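Calcium uptake protein 3, mitochondrial (Homo sapiens, PDB 6AGI) senses calcium through its EF-hands and, disulfide-linked to MICU1, regulates the mitochondrial calcium uniporter in the central nervous system and skeletal muscle. Local coordinates at residues Leu82-Leu96 and Val207-Lys219. Numbering follows the deposited sequence.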
loop_
_atom_site.group_PDB
_atom_site.type_symbol
_atom_site.label_atom_id
_atom_site.label_comp_id
_atom_site.label_asym_id
_atom_site.label_seq_id
_atom_site.Cartn_x
_atom_site.Cartn_y
_atom_site.Cartn_z
ATOM N N LEU B 82 -17.748 0.694 -28.436
ATOM C CA LEU B 82 -17.707 2.152 -28.570
ATOM C C LEU B 82 -16.363 2.561 -29.135
ATOM O O LEU B 82 -15.490 3.047 -28.419
ATOM C CB LEU B 82 -17.853 2.819 -27.222
ATOM C CG LEU B 82 -19.149 2.884 -26.503
ATOM C CD1 LEU B 82 -18.888 3.693 -25.234
ATOM C CD2 LEU B 82 -19.987 3.571 -27.481
ATOM N N LYS B 83 -16.172 2.401 -30.423
ATOM C CA LYS B 83 -14.787 2.614 -30.823
ATOM C C LYS B 83 -14.448 4.096 -30.799
ATOM O O LYS B 83 -13.673 4.549 -29.951
ATOM C CB LYS B 83 -14.493 2.035 -32.212
ATOM C CG LYS B 83 -13.006 2.003 -32.543
ATOM C CD LYS B 83 -12.741 1.498 -33.951
ATOM C CE LYS B 83 -11.249 1.678 -34.297
ATOM N NZ LYS B 83 -10.979 1.645 -35.782
ATOM N N GLU B 84 -15.067 4.880 -31.670
ATOM C CA GLU B 84 -14.776 6.300 -31.697
ATOM C C GLU B 84 -16.041 7.115 -31.513
ATOM O O GLU B 84 -16.008 8.350 -31.621
ATOM C CB GLU B 84 -14.044 6.641 -32.998
ATOM C CG GLU B 84 -12.671 5.980 -33.028
ATOM C CD GLU B 84 -11.691 6.633 -33.989
ATOM O OE1 GLU B 84 -11.608 6.197 -35.162
ATOM O OE2 GLU B 84 -10.991 7.584 -33.541
ATOM N N LYS B 85 -17.136 6.421 -31.217
ATOM C CA LYS B 85 -18.416 7.058 -30.947
ATOM C C LYS B 85 -18.623 7.355 -29.453
ATOM O O LYS B 85 -19.549 6.826 -28.838
ATOM C CB LYS B 85 -19.565 6.193 -31.473
ATOM C CG LYS B 85 -19.514 5.937 -32.970
ATOM C CD LYS B 85 -20.682 5.075 -33.423
ATOM C CE LYS B 85 -20.677 3.726 -32.724
ATOM N NZ LYS B 85 -19.430 2.961 -33.000
ATOM N N GLY B 86 -17.776 8.204 -28.875
ATOM C CA GLY B 86 -17.903 8.595 -27.472
ATOM C C GLY B 86 -16.886 9.660 -27.116
ATOM O O GLY B 86 -15.963 9.949 -27.885
ATOM N N VAL B 87 -17.045 10.226 -25.916
ATOM C CA VAL B 87 -16.164 11.307 -25.447
ATOM C C VAL B 87 -15.791 11.102 -23.987
ATOM O O VAL B 87 -16.634 10.764 -23.148
ATOM C CB VAL B 87 -16.752 12.730 -25.621
ATOM C CG1 VAL B 87 -16.787 13.111 -27.078
ATOM C CG2 VAL B 87 -18.131 12.874 -24.974
ATOM N N ILE B 88 -14.518 11.344 -23.688
ATOM C CA ILE B 88 -13.952 11.256 -22.347
ATOM C C ILE B 88 -13.218 12.553 -22.036
ATOM O O ILE B 88 -12.421 13.031 -22.856
ATOM C CB ILE B 88 -13.002 10.055 -22.215
ATOM C CG1 ILE B 88 -13.751 8.769 -22.596
ATOM C CG2 ILE B 88 -12.359 10.053 -20.841
ATOM C CD1 ILE B 88 -12.883 7.547 -22.642
ATOM N N SER B 89 -13.557 13.166 -20.897
ATOM C CA SER B 89 -12.910 14.399 -20.470
ATOM C C SER B 89 -11.623 14.066 -19.741
ATOM O O SER B 89 -11.322 12.900 -19.464
ATOM C CB SER B 89 -13.811 15.225 -19.555
ATOM O OG SER B 89 -14.294 14.465 -18.447
ATOM N N TYR B 90 -10.881 15.121 -19.389
ATOM C CA TYR B 90 -9.611 14.961 -18.686
ATOM C C TYR B 90 -9.790 14.315 -17.303
ATOM O O TYR B 90 -9.042 13.390 -16.922
ATOM C CB TYR B 90 -8.923 16.314 -18.577
ATOM C CG TYR B 90 -7.700 16.250 -17.700
ATOM C CD1 TYR B 90 -6.664 15.365 -17.996
ATOM C CD2 TYR B 90 -7.563 17.088 -16.589
ATOM C CE1 TYR B 90 -5.552 15.283 -17.204
ATOM C CE2 TYR B 90 -6.436 17.018 -15.786
ATOM C CZ TYR B 90 -5.434 16.109 -16.100
ATOM O OH TYR B 90 -4.302 16.033 -15.320
ATOM N N THR B 91 -10.721 14.853 -16.503
ATOM C CA THR B 91 -11.031 14.249 -15.211
ATOM C C THR B 91 -11.423 12.790 -15.365
ATOM O O THR B 91 -11.018 11.928 -14.577
ATOM C CB THR B 91 -12.134 15.029 -14.504
ATOM O OG1 THR B 91 -11.868 16.438 -14.613
ATOM C CG2 THR B 91 -12.193 14.599 -13.037
ATOM N N GLU B 92 -12.265 12.519 -16.349
ATOM C CA GLU B 92 -12.771 11.180 -16.584
ATOM C C GLU B 92 -11.619 10.244 -16.951
ATOM O O GLU B 92 -11.552 9.092 -16.495
ATOM C CB GLU B 92 -13.818 11.340 -17.685
ATOM C CG GLU B 92 -14.953 10.428 -17.819
ATOM C CD GLU B 92 -16.130 11.183 -18.441
ATOM O OE1 GLU B 92 -16.780 11.991 -17.736
ATOM O OE2 GLU B 92 -16.329 11.048 -19.671
ATOM N N TYR B 93 -10.697 10.745 -17.774
ATOM C CA TYR B 93 -9.423 10.094 -18.049
ATOM C C TYR B 93 -8.696 9.731 -16.761
ATOM O O TYR B 93 -8.221 8.597 -16.597
ATOM C CB TYR B 93 -8.583 11.054 -18.879
ATOM C CG TYR B 93 -7.153 10.660 -19.122
ATOM C CD1 TYR B 93 -6.797 9.376 -19.533
ATOM C CD2 TYR B 93 -6.139 11.561 -18.849
ATOM C CE1 TYR B 93 -5.459 9.049 -19.750
ATOM C CE2 TYR B 93 -4.834 11.243 -19.045
ATOM C CZ TYR B 93 -4.486 9.998 -19.497
ATOM O OH TYR B 93 -3.141 9.751 -19.668
ATOM N N LEU B 94 -8.533 10.721 -15.869
ATOM C CA LEU B 94 -7.879 10.489 -14.578
ATOM C C LEU B 94 -8.584 9.388 -13.792
ATOM O O LEU B 94 -7.937 8.474 -13.269
ATOM C CB LEU B 94 -7.831 11.795 -13.789
ATOM C CG LEU B 94 -6.858 12.866 -14.281
ATOM C CD1 LEU B 94 -6.549 13.908 -13.198
ATOM C CD2 LEU B 94 -5.555 12.173 -14.788
ATOM N N PHE B 95 -9.912 9.477 -13.682
ATOM C CA PHE B 95 -10.716 8.404 -13.096
ATOM C C PHE B 95 -10.336 7.034 -13.665
ATOM O O PHE B 95 -9.996 6.111 -12.912
ATOM C CB PHE B 95 -12.192 8.709 -13.343
ATOM C CG PHE B 95 -13.158 7.705 -12.766
ATOM C CD1 PHE B 95 -13.160 7.410 -11.413
ATOM C CD2 PHE B 95 -14.095 7.078 -13.583
ATOM C CE1 PHE B 95 -14.082 6.496 -10.883
ATOM C CE2 PHE B 95 -14.999 6.170 -13.065
ATOM C CZ PHE B 95 -14.997 5.884 -11.719
ATOM N N LEU B 96 -10.359 6.894 -15.004
ATOM C CA LEU B 96 -10.087 5.595 -15.620
ATOM C C LEU B 96 -8.669 5.095 -15.322
ATOM O O LEU B 96 -8.481 3.918 -14.946
ATOM C CB LEU B 96 -10.307 5.709 -17.122
ATOM C CG LEU B 96 -11.724 6.101 -17.524
ATOM C CD1 LEU B 96 -11.845 6.453 -19.023
ATOM C CD2 LEU B 96 -12.627 4.919 -17.160
ATOM N N VAL B 207 -23.320 20.836 -17.293
ATOM C CA VAL B 207 -21.979 20.536 -17.782
ATOM C C VAL B 207 -22.137 19.621 -18.988
ATOM O O VAL B 207 -23.165 18.960 -19.162
ATOM C CB VAL B 207 -21.112 19.911 -16.655
ATOM C CG1 VAL B 207 -20.013 19.011 -17.197
ATOM C CG2 VAL B 207 -20.511 21.013 -15.774
ATOM N N THR B 208 -21.136 19.635 -19.866
ATOM C CA THR B 208 -21.191 18.818 -21.072
ATOM C C THR B 208 -21.295 17.325 -20.749
ATOM O O THR B 208 -20.453 16.764 -20.042
ATOM C CB THR B 208 -19.954 19.077 -21.929
ATOM O OG1 THR B 208 -20.102 20.318 -22.622
ATOM C CG2 THR B 208 -19.757 17.967 -22.937
ATOM N N ASP B 209 -22.309 16.672 -21.311
ATOM C CA ASP B 209 -22.488 15.244 -21.088
ATOM C C ASP B 209 -21.350 14.475 -21.746
ATOM O O ASP B 209 -20.736 14.934 -22.707
ATOM C CB ASP B 209 -23.825 14.771 -21.669
ATOM C CG ASP B 209 -24.963 14.855 -20.676
ATOM O OD1 ASP B 209 -24.762 15.442 -19.591
ATOM O OD2 ASP B 209 -26.067 14.365 -21.001
ATOM N N THR B 210 -21.044 13.309 -21.194
ATOM C CA THR B 210 -19.935 12.502 -21.669
ATOM C C THR B 210 -20.414 11.063 -21.756
ATOM O O THR B 210 -21.546 10.739 -21.368
ATOM C CB THR B 210 -18.696 12.599 -20.763
ATOM O OG1 THR B 210 -19.036 12.236 -19.418
ATOM C CG2 THR B 210 -18.070 13.999 -20.792
ATOM N N THR B 211 -19.552 10.194 -22.302
ATOM C CA THR B 211 -19.928 8.789 -22.429
ATOM C C THR B 211 -20.109 8.132 -21.069
ATOM O O THR B 211 -21.100 7.433 -20.848
ATOM C CB THR B 211 -18.915 8.039 -23.297
ATOM O OG1 THR B 211 -19.204 8.304 -24.678
ATOM C CG2 THR B 211 -18.907 6.519 -22.999
ATOM N N LEU B 212 -19.179 8.345 -20.133
ATOM C CA LEU B 212 -19.354 7.710 -18.829
ATOM C C LEU B 212 -20.541 8.306 -18.084
ATOM O O LEU B 212 -21.239 7.596 -17.351
ATOM C CB LEU B 212 -18.075 7.813 -17.999
ATOM C CG LEU B 212 -17.048 6.797 -18.493
ATOM C CD1 LEU B 212 -15.806 6.840 -17.624
ATOM C CD2 LEU B 212 -17.650 5.363 -18.564
ATOM N N LEU B 213 -20.812 9.591 -18.298
ATOM C CA LEU B 213 -21.930 10.237 -17.626
ATOM C C LEU B 213 -23.279 9.661 -18.092
ATOM O O LEU B 213 -24.152 9.343 -17.270
ATOM C CB LEU B 213 -21.825 11.730 -17.895
ATOM C CG LEU B 213 -21.968 12.748 -16.788
ATOM C CD1 LEU B 213 -21.063 12.399 -15.641
ATOM C CD2 LEU B 213 -21.607 14.115 -17.378
ATOM N N VAL B 214 -23.453 9.487 -19.409
ATOM C CA VAL B 214 -24.682 8.906 -19.956
ATOM C C VAL B 214 -24.747 7.399 -19.692
ATOM O O VAL B 214 -25.813 6.844 -19.377
ATOM C CB VAL B 214 -24.783 9.231 -21.458
ATOM C CG1 VAL B 214 -26.002 8.595 -22.060
ATOM C CG2 VAL B 214 -24.891 10.734 -21.628
ATOM N N HIS B 215 -23.617 6.715 -19.818
ATOM C CA HIS B 215 -23.589 5.290 -19.550
ATOM C C HIS B 215 -24.019 5.001 -18.114
ATOM O O HIS B 215 -24.756 4.039 -17.867
ATOM C CB HIS B 215 -22.183 4.758 -19.822
ATOM C CG HIS B 215 -22.007 3.310 -19.489
ATOM N ND1 HIS B 215 -22.412 2.301 -20.329
ATOM C CD2 HIS B 215 -21.465 2.700 -18.411
ATOM C CE1 HIS B 215 -22.126 1.131 -19.787
ATOM N NE2 HIS B 215 -21.556 1.345 -18.618
ATOM N N PHE B 216 -23.583 5.841 -17.157
ATOM C CA PHE B 216 -23.836 5.632 -15.726
ATOM C C PHE B 216 -25.227 6.087 -15.318
ATOM O O PHE B 216 -25.949 5.347 -14.640
ATOM C CB PHE B 216 -22.797 6.376 -14.885
ATOM C CG PHE B 216 -21.471 5.678 -14.808
ATOM C CD1 PHE B 216 -21.379 4.300 -14.977
ATOM C CD2 PHE B 216 -20.315 6.392 -14.576
ATOM C CE1 PHE B 216 -20.145 3.650 -14.895
ATOM C CE2 PHE B 216 -19.085 5.755 -14.507
ATOM C CZ PHE B 216 -19.000 4.379 -14.657
ATOM N N PHE B 217 -25.608 7.314 -15.687
ATOM C CA PHE B 217 -26.836 7.916 -15.179
ATOM C C PHE B 217 -27.868 8.193 -16.263
ATOM O O PHE B 217 -28.806 8.962 -16.024
ATOM C CB PHE B 217 -26.517 9.200 -14.429
ATOM C CG PHE B 217 -25.300 9.091 -13.576
ATOM C CD1 PHE B 217 -25.343 8.404 -12.369
ATOM C CD2 PHE B 217 -24.103 9.651 -13.981
ATOM C CE1 PHE B 217 -24.217 8.286 -11.579
ATOM C CE2 PHE B 217 -22.982 9.525 -13.198
ATOM C CZ PHE B 217 -23.044 8.834 -11.995
ATOM N N GLY B 218 -27.721 7.610 -17.450
ATOM C CA GLY B 218 -28.741 7.758 -18.462
ATOM C C GLY B 218 -28.699 9.102 -19.156
ATOM O O GLY B 218 -27.905 9.993 -18.837
ATOM N N LYS B 219 -29.604 9.248 -20.128
ATOM C CA LYS B 219 -29.621 10.446 -20.958
ATOM C C LYS B 219 -30.216 11.630 -20.212
ATOM O O LYS B 219 -29.877 12.782 -20.508
ATOM C CB LYS B 219 -30.401 10.191 -22.249
ATOM C CG LYS B 219 -29.616 9.487 -23.355
ATOM C CD LYS B 219 -29.504 7.971 -23.108
ATOM C CE LYS B 219 -28.933 7.228 -24.320
ATOM N NZ LYS B 219 -28.656 5.786 -24.016
#
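The extended run Gly86-Val87 passes the N-terminal end of helix 211-217, with Gly86 and Thr211 as the closest pair of CA atoms, and the axes of the short helical segments 90-96 and 211-217 come within 11.4 Å, their N-to-C directions 67° apart. Thr211 grips Val87 twice: its N donates to Val87 O (3.1 Å), and its OG1 accepts a hydrogen bond from Val87 N at 3.1 Å, with an N-H...O angle of 150° against 168° for the first. A first-turn backbone N-H of the helix, which has no acceptor in its own helix, is thereby satisfied by the loop. The other branch of Thr211, CG2, meets CD1 of Leu82 tip to tip, 3.6 Å apart. One residue earlier, the N-cap residue Thr210 gives its hydroxyl to Glu92: OG1 lies 2.8 Å from OE1, on the syn side and moderately out of the carboxylate plane, and Thr210 OG1 in turn accepts a weak capping bond from Leu213 N. Glu92 reaches it because CG is anti to the backbone N and the chain runs on extended, sliding past Leu212, whose CD1 packs 3.7 Å from Glu92 CG. Were Glu92 cut back to an alanine, the Thr210 hydroxyl would probably lose its acceptor and Leu212 CD1 the CG methylene that packs against it. Leu212 CD1 also meets Leu96 CD2 end on and lies at the edge of the Phe95 ring, and CE2 of the same Phe95 ring comes to the edge of the Phe216 ring. This packing joins the helix leading toward the first EF-hand to the short helix 211-217: Phe127, on helix 124-138, meets Phe95 edge-to-face, Phe233 of helix 227-250 does the same to Phe216, Leu65 of helix 58-66 backs Thr211, and Met315 of the second subunit packs on Phe95.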